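Local coordinates for protein polyporopepsin (Irpex lacteus, PDB 1WKR) that cleaves proteins with broad specificity as a pepsin-family aspartic endopeptidase and clots milk, at residues N192-Y197 / L204-G209; A221-A226 / G297-E302; N238-L243 / S288-V293; L253-F258 / E266-A271. All blocks are in the same frame, centred on the assembly; numbering follows the deposited sequence.

Contact 1. Residues N192-Y197 / L204-G209; sequences NQSIRY and LSSTAG. Unlike the reference sequence in segment 192-197: Ser194 (reference Thr). With SO4 (sulfate ion), chain E.
Leu204 and Ile195 face each other as an antiparallel hydrogen-bonded pair on the side of the sheet that also carries Gln193 and Thr207. Leu204 loses the most surface here. With its CG anti to the backbone N (chi1 -173°), its CD2 comes up to Ile195 CD1 at 4.0 Å, the two branched chains crossing at a slant, while Leu204 CB lies against Ile195 CB and CG1. Phe306 and Ala224 of helix 222-232 pack on Leu204 as well. Two backbone bonds tie the pair: Ile195 N gives to Leu204 O over 2.9 Å, and Leu204 N returns a bond to Ile195 O. A second such pair, Gln193 with Thr207, is closed by Gln193 N to Thr207 O, also 2.9 Å, and by Thr207 N to Gln193 O. Between the two pairs the register slips by one residue, a beta bulge, where the 204-209 chain turns its corners. Asn192, on the other face, lays ND2 3.6 Å from Ala208 CB; that amide nitrogen bonds to Thr180 OG1. The bulge holds a sulfate, probably from the crystallisation liquor. Ser206 N reaches sulfate O4 at 3.0 Å, and Ser206 OG donates to sulfate O2 at 2.7 Å. CB of Ser194, a residue that differs from the reference sequence, lies 3.3 Å from sulfate O4. The chemistry thus divides between an apolar Leu204-Ile195 patch on the face shared with Gln193 and Thr207 and a bulge whose serine N-H and hydroxyl can receive an anion, while four backbone bonds keep the two strands paired across the slip.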
loop_
_atom_site.group_PDB
_atom_site.type_symbol
_atom_site.label_atom_id
_atom_site.label_comp_id
_atom_site.label_asym_id
_atom_site.label_seq_id
_atom_site.Cartn_x
_atom_site.Cartn_y
_atom_site.Cartn_z
ATOM N N ASN A 192 11.045 9.729 -6.294
ATOM C CA ASN A 192 11.284 11.080 -5.878
ATOM C C ASN A 192 10.062 11.943 -6.088
ATOM O O ASN A 192 9.403 11.799 -7.129
ATOM C CB ASN A 192 12.488 11.645 -6.667
ATOM C CG ASN A 192 13.726 10.790 -6.459
ATOM O OD1 ASN A 192 14.389 10.432 -7.552
ATOM N ND2 ASN A 192 14.052 10.403 -5.350
ATOM N N GLN A 193 9.744 12.826 -5.130
ATOM C CA GLN A 193 8.639 13.761 -5.345
ATOM C C GLN A 193 8.878 14.995 -4.493
ATOM O O GLN A 193 9.695 14.951 -3.554
ATOM C CB GLN A 193 7.268 13.128 -4.977
ATOM C CG GLN A 193 6.965 13.160 -3.499
ATOM C CD GLN A 193 5.701 12.363 -3.150
ATOM O OE1 GLN A 193 5.051 11.789 -4.024
ATOM N NE2 GLN A 193 5.350 12.366 -1.869
ATOM N N SER A 194 8.115 16.052 -4.738
ATOM C CA SER A 194 7.967 17.157 -3.825
ATOM C C SER A 194 6.492 17.356 -3.527
ATOM O O SER A 194 5.632 16.873 -4.261
ATOM C CB SER A 194 8.584 18.434 -4.394
ATOM O OG SER A 194 7.760 18.883 -5.458
ATOM N N ILE A 195 6.211 18.101 -2.458
ATOM C CA ILE A 195 4.866 18.407 -2.027
ATOM C C ILE A 195 4.765 19.884 -1.685
ATOM O O ILE A 195 5.614 20.410 -0.923
ATOM C CB ILE A 195 4.433 17.554 -0.778
ATOM C CG1 ILE A 195 4.746 16.053 -0.969
ATOM C CG2 ILE A 195 2.926 17.764 -0.524
ATOM C CD1 ILE A 195 4.419 15.252 0.325
ATOM N N ARG A 196 3.746 20.534 -2.184
ATOM C CA ARG A 196 3.411 21.918 -1.781
ATOM C C ARG A 196 1.984 21.979 -1.371
ATOM O O ARG A 196 1.123 21.157 -1.759
ATOM C CB ARG A 196 3.740 22.891 -2.903
ATOM C CG ARG A 196 2.904 23.006 -3.843
ATOM C CD ARG A 196 3.045 24.463 -4.757
ATOM N NE ARG A 196 1.968 24.338 -5.728
ATOM C CZ ARG A 196 2.013 23.660 -6.793
ATOM N NH1 ARG A 196 3.186 22.984 -7.067
ATOM N NH2 ARG A 196 1.112 23.495 -7.672
ATOM N N TYR A 197 1.641 22.969 -0.564
ATOM C CA TYR A 197 0.272 23.205 -0.060
ATOM C C TYR A 197 -0.225 24.495 -0.713
ATOM O O TYR A 197 0.422 25.531 -0.595
ATOM C CB TYR A 197 0.305 23.344 1.458
ATOM C CG TYR A 197 -1.038 23.687 2.061
ATOM C CD1 TYR A 197 -2.008 22.690 2.215
ATOM C CD2 TYR A 197 -1.343 24.983 2.430
ATOM C CE1 TYR A 197 -3.262 22.999 2.763
ATOM C CE2 TYR A 197 -2.619 25.302 3.013
ATOM C CZ TYR A 197 -3.497 24.282 3.196
ATOM O OH TYR A 197 -4.757 24.497 3.713
ATOM N N LEU A 204 7.266 19.629 1.492
ATOM C CA LEU A 204 8.361 18.695 1.424
ATOM C C LEU A 204 9.145 18.990 0.193
ATOM O O LEU A 204 8.604 18.806 -0.930
ATOM C CB LEU A 204 7.832 17.268 1.448
ATOM C CG LEU A 204 8.933 16.176 1.540
ATOM C CD1 LEU A 204 9.551 16.125 2.945
ATOM C CD2 LEU A 204 8.336 14.810 1.243
ATOM N N SER A 205 10.389 19.393 0.299
ATOM C CA SER A 205 11.228 19.620 -0.847
ATOM C C SER A 205 11.566 18.299 -1.553
ATOM O O SER A 205 11.586 17.232 -0.868
ATOM C CB SER A 205 12.568 20.315 -0.416
ATOM O OG SER A 205 12.264 21.530 0.349
ATOM N N SER A 206 11.887 18.344 -2.789
ATOM C CA SER A 206 12.168 17.145 -3.609
ATOM C C SER A 206 13.026 16.203 -2.845
ATOM O O SER A 206 14.149 16.504 -2.368
ATOM C CB SER A 206 12.918 17.576 -4.855
ATOM O OG SER A 206 12.079 18.370 -5.644
ATOM N N THR A 207 12.557 14.959 -2.715
ATOM C CA THR A 207 13.260 13.934 -1.907
ATOM C C THR A 207 12.687 12.554 -2.245
ATOM O O THR A 207 11.736 12.432 -3.018
ATOM C CB THR A 207 13.083 14.257 -0.412
ATOM O OG1 THR A 207 13.988 13.452 0.330
ATOM C CG2 THR A 207 11.622 14.008 0.103
ATOM N N ALA A 208 13.263 11.537 -1.627
ATOM C CA ALA A 208 12.891 10.160 -1.886
ATOM C C ALA A 208 11.905 9.646 -0.833
ATOM O O ALA A 208 11.989 10.026 0.344
ATOM C CB ALA A 208 14.164 9.261 -1.889
ATOM N N GLY A 209 11.057 8.706 -1.247
ATOM C CA GLY A 209 10.071 8.052 -0.373
ATOM C C GLY A 209 9.415 6.943 -1.124
ATOM O O GLY A 209 9.913 6.546 -2.206
HETATM S S SO4 E . 11.362 21.789 -4.622
HETATM O O1 SO4 E . 10.643 22.127 -5.825
HETATM O O2 SO4 E . 12.493 21.020 -5.095
HETATM O O3 SO4 E . 11.911 23.052 -3.974
HETATM O O4 SO4 E . 10.650 20.966 -3.694
#

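Contact 2. Residues A221-A226 / G297-E302; sequences ASDAFA and GSDSGE
The first turn of helix 222-232 meets the loop between strands 289-295 and 306-308, with Ala221 at the N-cap position and the loop passing close to the helix N-terminus. Ser222 N, an amide of that opening turn, donates to Ser298 O over 2.8 Å; the bond is fairly straight, 164° at the hydrogen, although the donor stands well above the carbonyl plane. The same carbonyl oxygen lies 3.2 Å from Ala221 CA, and Ala221 CB rests 3.4 Å from Ser300 N. Asp223 then takes hold of Ser300 with both carboxylate oxygens. Its CG sits between its own backbone N and carbonyl carbon (chi1 48°), which brings the carboxylate to Ser300. Ser300 N gives to Asp223 OD1 at 2.8 Å and Ser300 OG to Asp223 OD2 at 2.6 Å, each donor arriving on the syn side and somewhat out of the carboxylate plane. Ser222 OG is directed to Asp295 OD1, which also accepts from Gly297 N, so the start of the loop is tied to the same serine. Asp299 OD1 approaches Ser222 CB to 3.5 Å and stands 4.3 Å from Asp223 OD1. Further along, Asp305 takes the amides of Gly301 and Glu302. Three hydrogen bonds thus cross this surface contact, and the two-point grip of Asp223 fixes the rotation of the Ser300 hydroxyl arm about its CA-CB bond. The helix N-terminus would tend to stabilise the negative charge of Asp223, whereas the nearby Asp299 would probably work against it.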
loop_
_atom_site.group_PDB
_atom_site.type_symbol
_atom_site.label_atom_id
_atom_site.label_comp_id
_atom_site.label_asym_id
_atom_site.label_seq_id
_atom_site.Cartn_x
_atom_site.Cartn_y
_atom_site.Cartn_z
ATOM N N ALA A 221 7.700 13.348 6.303
ATOM C CA ALA A 221 8.761 13.581 7.291
ATOM C C ALA A 221 8.350 14.610 8.339
ATOM O O ALA A 221 7.575 15.501 8.040
ATOM C CB ALA A 221 10.040 14.056 6.590
ATOM N N SER A 222 8.894 14.470 9.531
ATOM C CA SER A 222 8.408 15.292 10.663
ATOM C C SER A 222 8.499 16.757 10.466
ATOM O O SER A 222 7.612 17.489 10.899
ATOM C CB SER A 222 9.227 14.862 11.934
ATOM O OG SER A 222 9.087 13.470 12.175
ATOM N N ASP A 223 9.582 17.237 9.824
ATOM C CA ASP A 223 9.676 18.640 9.538
ATOM C C ASP A 223 8.653 19.128 8.546
ATOM O O ASP A 223 8.112 20.250 8.635
ATOM C CB ASP A 223 11.128 18.995 9.062
ATOM C CG ASP A 223 11.684 18.072 8.000
ATOM O OD1 ASP A 223 11.592 16.836 8.070
ATOM O OD2 ASP A 223 12.272 18.556 6.990
ATOM N N ALA A 224 8.266 18.268 7.563
ATOM C CA ALA A 224 7.192 18.571 6.630
ATOM C C ALA A 224 5.837 18.513 7.307
ATOM O O ALA A 224 4.978 19.372 7.044
ATOM C CB ALA A 224 7.252 17.528 5.510
ATOM N N PHE A 225 5.641 17.561 8.226
ATOM C CA PHE A 225 4.397 17.500 8.996
ATOM C C PHE A 225 4.204 18.725 9.813
ATOM O O PHE A 225 3.091 19.275 9.897
ATOM C CB PHE A 225 4.452 16.252 9.921
ATOM C CG PHE A 225 3.166 15.983 10.624
ATOM C CD1 PHE A 225 2.054 15.499 9.955
ATOM C CD2 PHE A 225 3.099 16.218 12.009
ATOM C CE1 PHE A 225 0.898 15.226 10.624
ATOM C CE2 PHE A 225 1.897 15.942 12.651
ATOM C CZ PHE A 225 0.804 15.412 11.986
ATOM N N ALA A 226 5.266 19.302 10.440
ATOM C CA ALA A 226 5.109 20.576 11.153
ATOM C C ALA A 226 4.692 21.649 10.246
ATOM O O ALA A 226 3.849 22.497 10.600
ATOM C CB ALA A 226 6.472 20.893 11.826
ATOM N N GLY A 297 7.506 10.123 11.363
ATOM C CA GLY A 297 8.251 9.784 12.568
ATOM C C GLY A 297 9.724 9.859 12.400
ATOM O O GLY A 297 10.490 9.354 13.276
ATOM N N SER A 298 10.195 10.486 11.347
ATOM C CA SER A 298 11.608 10.724 11.034
ATOM C C SER A 298 11.736 12.016 10.245
ATOM O O SER A 298 10.786 12.361 9.507
ATOM C CB SER A 298 12.255 9.531 10.274
ATOM O OG SER A 298 11.490 9.204 9.156
ATOM N N ASP A 299 12.863 12.709 10.338
ATOM C CA ASP A 299 13.079 13.933 9.654
ATOM C C ASP A 299 13.495 13.668 8.211
ATOM O O ASP A 299 14.021 12.592 7.868
ATOM C CB ASP A 299 14.227 14.712 10.301
ATOM C CG ASP A 299 13.851 15.217 11.671
ATOM O OD1 ASP A 299 12.713 15.397 12.005
ATOM O OD2 ASP A 299 14.816 15.553 12.421
ATOM N N SER A 300 13.269 14.654 7.365
ATOM C CA SER A 300 13.721 14.549 5.965
ATOM C C SER A 300 15.224 14.467 5.865
ATOM O O SER A 300 15.934 14.902 6.783
ATOM C CB SER A 300 13.183 15.788 5.176
ATOM O OG SER A 300 13.791 16.963 5.616
ATOM N N GLY A 301 15.711 13.913 4.780
ATOM C CA GLY A 301 17.172 13.691 4.544
ATOM C C GLY A 301 17.605 12.291 4.889
ATOM O O GLY A 301 18.799 12.053 4.830
ATOM N N GLU A 302 16.711 11.377 5.210
ATOM C CA GLU A 302 17.105 10.012 5.527
ATOM C C GLU A 302 16.964 9.084 4.348
ATOM O O GLU A 302 17.159 7.840 4.520
ATOM C CB GLU A 302 16.271 9.473 6.693
ATOM C CG GLU A 302 16.566 10.255 7.960
ATOM C CD GLU A 302 15.953 9.471 9.253
ATOM O OE1 GLU A 302 15.253 8.544 9.050
ATOM O OE2 GLU A 302 16.370 9.944 10.312
#

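Contact 3. Residues N238-L243 / S288-V293; sequences NNTGLL and SVYLIV
Thr240 sets its methyl over one face of the Tyr290 ring: CG2 stands 3.7 Å from the ring centroid, only 15° off the normal, a CH-pi contact displaced toward the CE1-CZ side. The methyl is carried there because Thr240 CG2 lies anti to its carbonyl carbon, while OG1 takes the site between backbone N and carbonyl carbon (chi1 66°). From that site OG1 accepts the amide of Leu242 at 3.0 Å, closing an ST turn, and it also bonds to the Asp237 carboxylate. Tyr290 is held at its far end by a bond between its hydroxyl and Ser285 N. Leu242 approaches the tyrosine nearer its root, with CD1 3.9 Å from Tyr290 CB and the two side chains nearly perpendicular; its CB also lies against Leu291 O. Leu243 and Leu291 meet through Leu243 CB and Leu291 CD1, 4.0 Å apart, beside helix 222-232, whose Phe225 and Tyr228 cover Leu243 and Leu291 respectively. One direct backbone bond, Leu291 N to Leu243 O at 2.9 Å, joins the segments, and the same oxygen lies near the edge of the Tyr290 ring. A water supplies a second link: it accepts from Leu243 N and donates to Leu291 O and to Val293 O, the last at 2.7 Å. Three hydrogen bonds hold this water, which bridges the two segments next to the direct backbone bond. The ST turn here leads into the short antiparallel pairing of strand 243-245 with strand 289-295, part of the beta-rich C-terminal lobe of the pepsin-like fold.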
loop_
_atom_site.group_PDB
_atom_site.type_symbol
_atom_site.label_atom_id
_atom_site.label_comp_id
_atom_site.label_asym_id
_atom_site.label_seq_id
_atom_site.Cartn_x
_atom_site.Cartn_y
_atom_site.Cartn_z
ATOM N N ASN A 238 -6.932 13.700 20.661
ATOM C CA ASN A 238 -6.806 12.495 21.546
ATOM C C ASN A 238 -7.446 11.385 20.986
ATOM O O ASN A 238 -6.908 10.171 21.003
ATOM C CB ASN A 238 -7.336 12.830 23.034
ATOM C CG ASN A 238 -7.250 11.640 24.004
ATOM O OD1 ASN A 238 -6.189 11.404 24.600
ATOM N ND2 ASN A 238 -8.346 10.830 24.087
ATOM N N ASN A 239 -8.745 11.351 20.784
ATOM C CA ASN A 239 -9.621 10.238 20.669
ATOM C C ASN A 239 -9.145 9.465 19.325
ATOM O O ASN A 239 -9.380 8.219 19.236
ATOM C CB ASN A 239 -11.052 10.619 20.604
ATOM C CG ASN A 239 -11.646 11.136 21.917
ATOM O OD1 ASN A 239 -10.919 11.338 22.797
ATOM N ND2 ASN A 239 -12.910 11.310 21.952
ATOM N N THR A 240 -8.487 10.159 18.307
ATOM C CA THR A 240 -8.174 9.522 17.021
ATOM C C THR A 240 -6.743 9.258 16.738
ATOM O O THR A 240 -6.490 8.401 15.876
ATOM C CB THR A 240 -8.783 10.390 15.893
ATOM O OG1 THR A 240 -8.114 11.650 15.864
ATOM C CG2 THR A 240 -10.304 10.595 16.002
ATOM N N GLY A 241 -5.812 10.032 17.249
ATOM C CA GLY A 241 -4.486 10.003 16.751
ATOM C C GLY A 241 -4.242 10.624 15.387
ATOM O O GLY A 241 -3.180 10.539 14.781
ATOM N N LEU A 242 -5.302 11.363 14.921
ATOM C CA LEU A 242 -5.212 12.132 13.628
ATOM C C LEU A 242 -5.206 13.581 13.921
ATOM O O LEU A 242 -5.757 14.059 14.999
ATOM C CB LEU A 242 -6.373 11.748 12.757
ATOM C CG LEU A 242 -6.442 10.242 12.330
ATOM C CD1 LEU A 242 -7.600 10.025 11.414
ATOM C CD2 LEU A 242 -5.134 9.800 11.649
ATOM N N LEU A 243 -4.755 14.416 13.033
ATOM C CA LEU A 243 -4.959 15.870 13.134
ATOM C C LEU A 243 -6.420 16.176 12.966
ATOM O O LEU A 243 -7.139 15.453 12.277
ATOM C CB LEU A 243 -4.197 16.530 12.026
ATOM C CG LEU A 243 -2.678 16.561 12.153
ATOM C CD1 LEU A 243 -2.026 17.118 10.877
ATOM C CD2 LEU A 243 -2.209 17.331 13.380
ATOM N N SER A 288 -17.231 15.880 12.433
ATOM C CA SER A 288 -15.842 16.321 12.783
ATOM C C SER A 288 -14.891 15.968 11.640
ATOM O O SER A 288 -15.130 15.007 10.931
ATOM C CB SER A 288 -15.326 15.541 13.990
ATOM O OG SER A 288 -16.289 15.670 15.101
ATOM N N VAL A 289 -13.882 16.825 11.460
ATOM C CA VAL A 289 -12.918 16.640 10.338
ATOM C C VAL A 289 -11.547 16.173 10.880
ATOM O O VAL A 289 -10.884 16.928 11.598
ATOM C CB VAL A 289 -12.733 17.962 9.608
ATOM C CG1 VAL A 289 -11.693 17.782 8.487
ATOM C CG2 VAL A 289 -14.072 18.365 8.976
ATOM N N TYR A 290 -11.138 14.970 10.480
ATOM C CA TYR A 290 -9.831 14.428 10.862
ATOM C C TYR A 290 -9.026 14.216 9.590
ATOM O O TYR A 290 -9.558 13.821 8.532
ATOM C CB TYR A 290 -9.964 13.061 11.619
ATOM C CG TYR A 290 -10.848 13.211 12.826
ATOM C CD1 TYR A 290 -10.418 13.794 13.965
ATOM C CD2 TYR A 290 -12.152 12.726 12.785
ATOM C CE1 TYR A 290 -11.261 13.960 15.140
ATOM C CE2 TYR A 290 -12.987 12.824 13.942
ATOM C CZ TYR A 290 -12.467 13.415 14.990
ATOM O OH TYR A 290 -13.388 13.534 16.136
ATOM N N LEU A 291 -7.741 14.467 9.636
ATOM C CA LEU A 291 -6.863 14.439 8.472
ATOM C C LEU A 291 -6.120 13.157 8.348
ATOM O O LEU A 291 -5.713 12.528 9.352
ATOM C CB LEU A 291 -5.914 15.605 8.466
ATOM C CG LEU A 291 -6.530 16.999 8.661
ATOM C CD1 LEU A 291 -5.488 18.079 8.552
ATOM C CD2 LEU A 291 -7.677 17.200 7.662
ATOM N N ILE A 292 -5.858 12.748 7.093
ATOM C CA ILE A 292 -5.118 11.504 6.825
ATOM C C ILE A 292 -3.669 11.738 6.457
ATOM O O ILE A 292 -2.972 10.777 6.167
ATOM C CB ILE A 292 -5.871 10.560 5.840
ATOM C CG1 ILE A 292 -6.244 11.231 4.491
ATOM C CG2 ILE A 292 -7.125 10.034 6.524
ATOM C CD1 ILE A 292 -5.050 11.667 3.680
ATOM N N VAL A 293 -3.219 12.974 6.502
ATOM C CA VAL A 293 -1.788 13.297 6.416
ATOM C C VAL A 293 -1.202 13.141 7.777
ATOM O O VAL A 293 -1.694 13.791 8.742
ATOM C CB VAL A 293 -1.569 14.712 5.831
ATOM C CG1 VAL A 293 -0.081 15.062 5.857
ATOM C CG2 VAL A 293 -2.119 14.772 4.423
HETATM O O HOH W 1 -3.383 13.074 10.736
#

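Contact 4. Residues L253-F258 / E266-A271; sequences LQSLFF and ELTANA
The Phe257 ring has Ser255 CB over one face, displaced toward the rim, while Glu266 runs alongside it in the same direction; ring and carboxylate planes stand 40° apart, and Phe257 CE1 comes within 3.6 Å of Glu266 CD. This is the antiparallel beta hairpin of strands 256-260 and 263-267. Glu266 is drawn out, CG anti to its backbone N (chi1 -178°) and extended beyond, so its carboxylate lies alongside the ring and meets the serine: Ser255 OG donates at 2.7 Å to Glu266 OE2, which receives it on its anti lone pair. On the other face of the hairpin the Phe258 ring brings CE1 to 3.8 Å from Leu267 CB, the two side chains slanting across each other, and Phe312 stacks edge-to-face with Phe258. Leu256 and Leu267 form the hydrogen-bonded pair, Leu256 N giving to Leu267 O at 2.9 Å and Leu267 N to Leu256 O at 2.8 Å. Beyond the paired part, Leu253 CD2 packs 3.8 Å from Ala269 CB where the chain enters a 3-10 turn. Thr268 OG1 there accepts from Ala271 N, an ST motif, and Leu267 O takes a bond from Gln272 NE2. A water links the loops flanking the paired strands, donating to Ser255 OG at 2.7 Å and accepting from Ala269 N at 2.9 Å.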
loop_
_atom_site.group_PDB
_atom_site.type_symbol
_atom_site.label_atom_id
_atom_site.label_comp_id
_atom_site.label_asym_id
_atom_site.label_seq_id
_atom_site.Cartn_x
_atom_site.Cartn_y
_atom_site.Cartn_z
ATOM N N LEU A 253 -9.323 24.700 3.733
ATOM C CA LEU A 253 -8.263 23.727 3.404
ATOM C C LEU A 253 -7.962 23.726 1.924
ATOM O O LEU A 253 -8.881 23.587 1.111
ATOM C CB LEU A 253 -8.685 22.343 3.891
ATOM C CG LEU A 253 -7.634 21.213 3.729
ATOM C CD1 LEU A 253 -6.363 21.470 4.499
ATOM C CD2 LEU A 253 -8.233 19.858 4.133
ATOM N N GLN A 254 -6.703 23.905 1.580
ATOM C CA GLN A 254 -6.263 23.873 0.164
ATOM C C GLN A 254 -5.758 22.485 -0.218
ATOM O O GLN A 254 -5.482 21.644 0.653
ATOM C CB GLN A 254 -5.146 24.914 -0.023
ATOM C CG GLN A 254 -5.282 26.319 0.579
ATOM C CD GLN A 254 -6.299 26.869 -0.225
ATOM O OE1 GLN A 254 -6.157 27.318 -1.444
ATOM N NE2 GLN A 254 -7.436 27.168 0.359
ATOM N N SER A 255 -5.613 22.276 -1.531
ATOM C CA SER A 255 -5.013 21.037 -2.031
ATOM C C SER A 255 -3.566 20.904 -1.678
ATOM O O SER A 255 -2.839 21.918 -1.526
ATOM C CB SER A 255 -5.163 20.923 -3.528
ATOM O OG SER A 255 -6.559 20.850 -3.856
ATOM N N LEU A 256 -3.103 19.680 -1.562
ATOM C CA LEU A 256 -1.692 19.362 -1.622
ATOM C C LEU A 256 -1.332 18.977 -3.044
ATOM O O LEU A 256 -2.060 18.198 -3.705
ATOM C CB LEU A 256 -1.331 18.195 -0.718
ATOM C CG LEU A 256 -1.334 18.465 0.742
ATOM C CD1 LEU A 256 -1.305 17.184 1.602
ATOM C CD2 LEU A 256 -0.153 19.378 1.159
ATOM N N PHE A 257 -0.269 19.547 -3.559
ATOM C CA PHE A 257 0.169 19.287 -4.937
ATOM C C PHE A 257 1.439 18.493 -4.900
ATOM O O PHE A 257 2.456 19.003 -4.338
ATOM C CB PHE A 257 0.355 20.608 -5.704
ATOM C CG PHE A 257 -0.927 21.408 -5.839
ATOM C CD1 PHE A 257 -1.768 21.199 -6.908
ATOM C CD2 PHE A 257 -1.268 22.402 -4.924
ATOM C CE1 PHE A 257 -2.913 21.961 -7.075
ATOM C CE2 PHE A 257 -2.454 23.141 -5.089
ATOM C CZ PHE A 257 -3.259 22.900 -6.191
ATOM N N PHE A 258 1.425 17.304 -5.439
ATOM C CA PHE A 258 2.601 16.395 -5.463
ATOM C C PHE A 258 3.181 16.511 -6.871
ATOM O O PHE A 258 2.501 16.305 -7.877
ATOM C CB PHE A 258 2.125 14.950 -5.257
ATOM C CG PHE A 258 1.649 14.695 -3.837
ATOM C CD1 PHE A 258 0.432 15.213 -3.355
ATOM C CD2 PHE A 258 2.367 13.848 -2.997
ATOM C CE1 PHE A 258 0.013 14.944 -2.073
ATOM C CE2 PHE A 258 1.944 13.590 -1.720
ATOM C CZ PHE A 258 0.753 14.145 -1.242
ATOM N N GLU A 266 -2.958 16.404 -7.758
ATOM C CA GLU A 266 -3.635 17.249 -6.787
ATOM C C GLU A 266 -4.444 16.421 -5.814
ATOM O O GLU A 266 -5.471 15.794 -6.202
ATOM C CB GLU A 266 -4.513 18.220 -7.534
ATOM C CG GLU A 266 -5.231 19.194 -6.562
ATOM C CD GLU A 266 -6.053 20.233 -7.202
ATOM O OE1 GLU A 266 -6.019 20.431 -8.496
ATOM O OE2 GLU A 266 -6.747 20.992 -6.498
ATOM N N LEU A 267 -3.991 16.348 -4.575
ATOM C CA LEU A 267 -4.729 15.691 -3.475
ATOM C C LEU A 267 -5.619 16.775 -2.831
ATOM O O LEU A 267 -5.159 17.686 -2.108
ATOM C CB LEU A 267 -3.738 15.095 -2.479
ATOM C CG LEU A 267 -4.358 14.160 -1.443
ATOM C CD1 LEU A 267 -4.761 12.810 -2.061
ATOM C CD2 LEU A 267 -3.388 13.928 -0.286
ATOM N N THR A 268 -6.906 16.699 -3.144
ATOM C CA THR A 268 -7.811 17.815 -2.771
ATOM C C THR A 268 -8.076 17.837 -1.288
ATOM O O THR A 268 -7.734 16.908 -0.540
ATOM C CB THR A 268 -9.157 17.656 -3.517
ATOM O OG1 THR A 268 -9.743 16.401 -3.070
ATOM C CG2 THR A 268 -9.004 17.638 -5.039
ATOM N N ALA A 269 -8.722 18.932 -0.851
ATOM C CA ALA A 269 -9.135 19.035 0.547
ATOM C C ALA A 269 -9.927 17.825 0.979
ATOM O O ALA A 269 -9.622 17.220 2.051
ATOM C CB ALA A 269 -9.968 20.305 0.750
ATOM N N ASN A 270 -10.903 17.378 0.203
ATOM C CA ASN A 270 -11.706 16.260 0.650
ATOM C C ASN A 270 -10.857 14.960 0.741
ATOM O O ASN A 270 -11.082 14.102 1.613
ATOM C CB ASN A 270 -12.900 16.012 -0.280
ATOM C CG ASN A 270 -13.862 15.006 0.305
ATOM O OD1 ASN A 270 -13.935 13.857 -0.111
ATOM N ND2 ASN A 270 -14.690 15.487 1.262
ATOM N N ALA A 271 -9.904 14.826 -0.197
ATOM C CA ALA A 271 -9.013 13.648 -0.181
ATOM C C ALA A 271 -8.118 13.642 1.035
ATOM O O ALA A 271 -7.541 12.580 1.370
ATOM C CB ALA A 271 -8.136 13.668 -1.431
HETATM O O HOH W 2 -9.000 21.198 -2.674
#

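Overall arrangement
All four contacts lie in the C-terminal lobe. Contacts 1, 3 and 4 reach the mixed sheet holding strands 190-197, 207-211, 256-260 and 289-295; contact 2 joins the start of helix 222-232 to the loop before strand 306-308. Contact 1 closes first along the chain; contact 2 then closes a 70-residue span in which contact 3 is nested, and contact 4 lies inside contact 3. Contacts 1 and 4 meet through neighbouring strands 190-197 and 256-260, centres about 14 Å apart. The centres of contacts 1 and 2 are about 11 Å apart, and Leu204 packs on Ala224; Phe225 packs on contact 3. Contacts 3 and 4 touch, centres about 16 Å apart. Of the four, only contact 1 includes the strand running up to active-site Asp212.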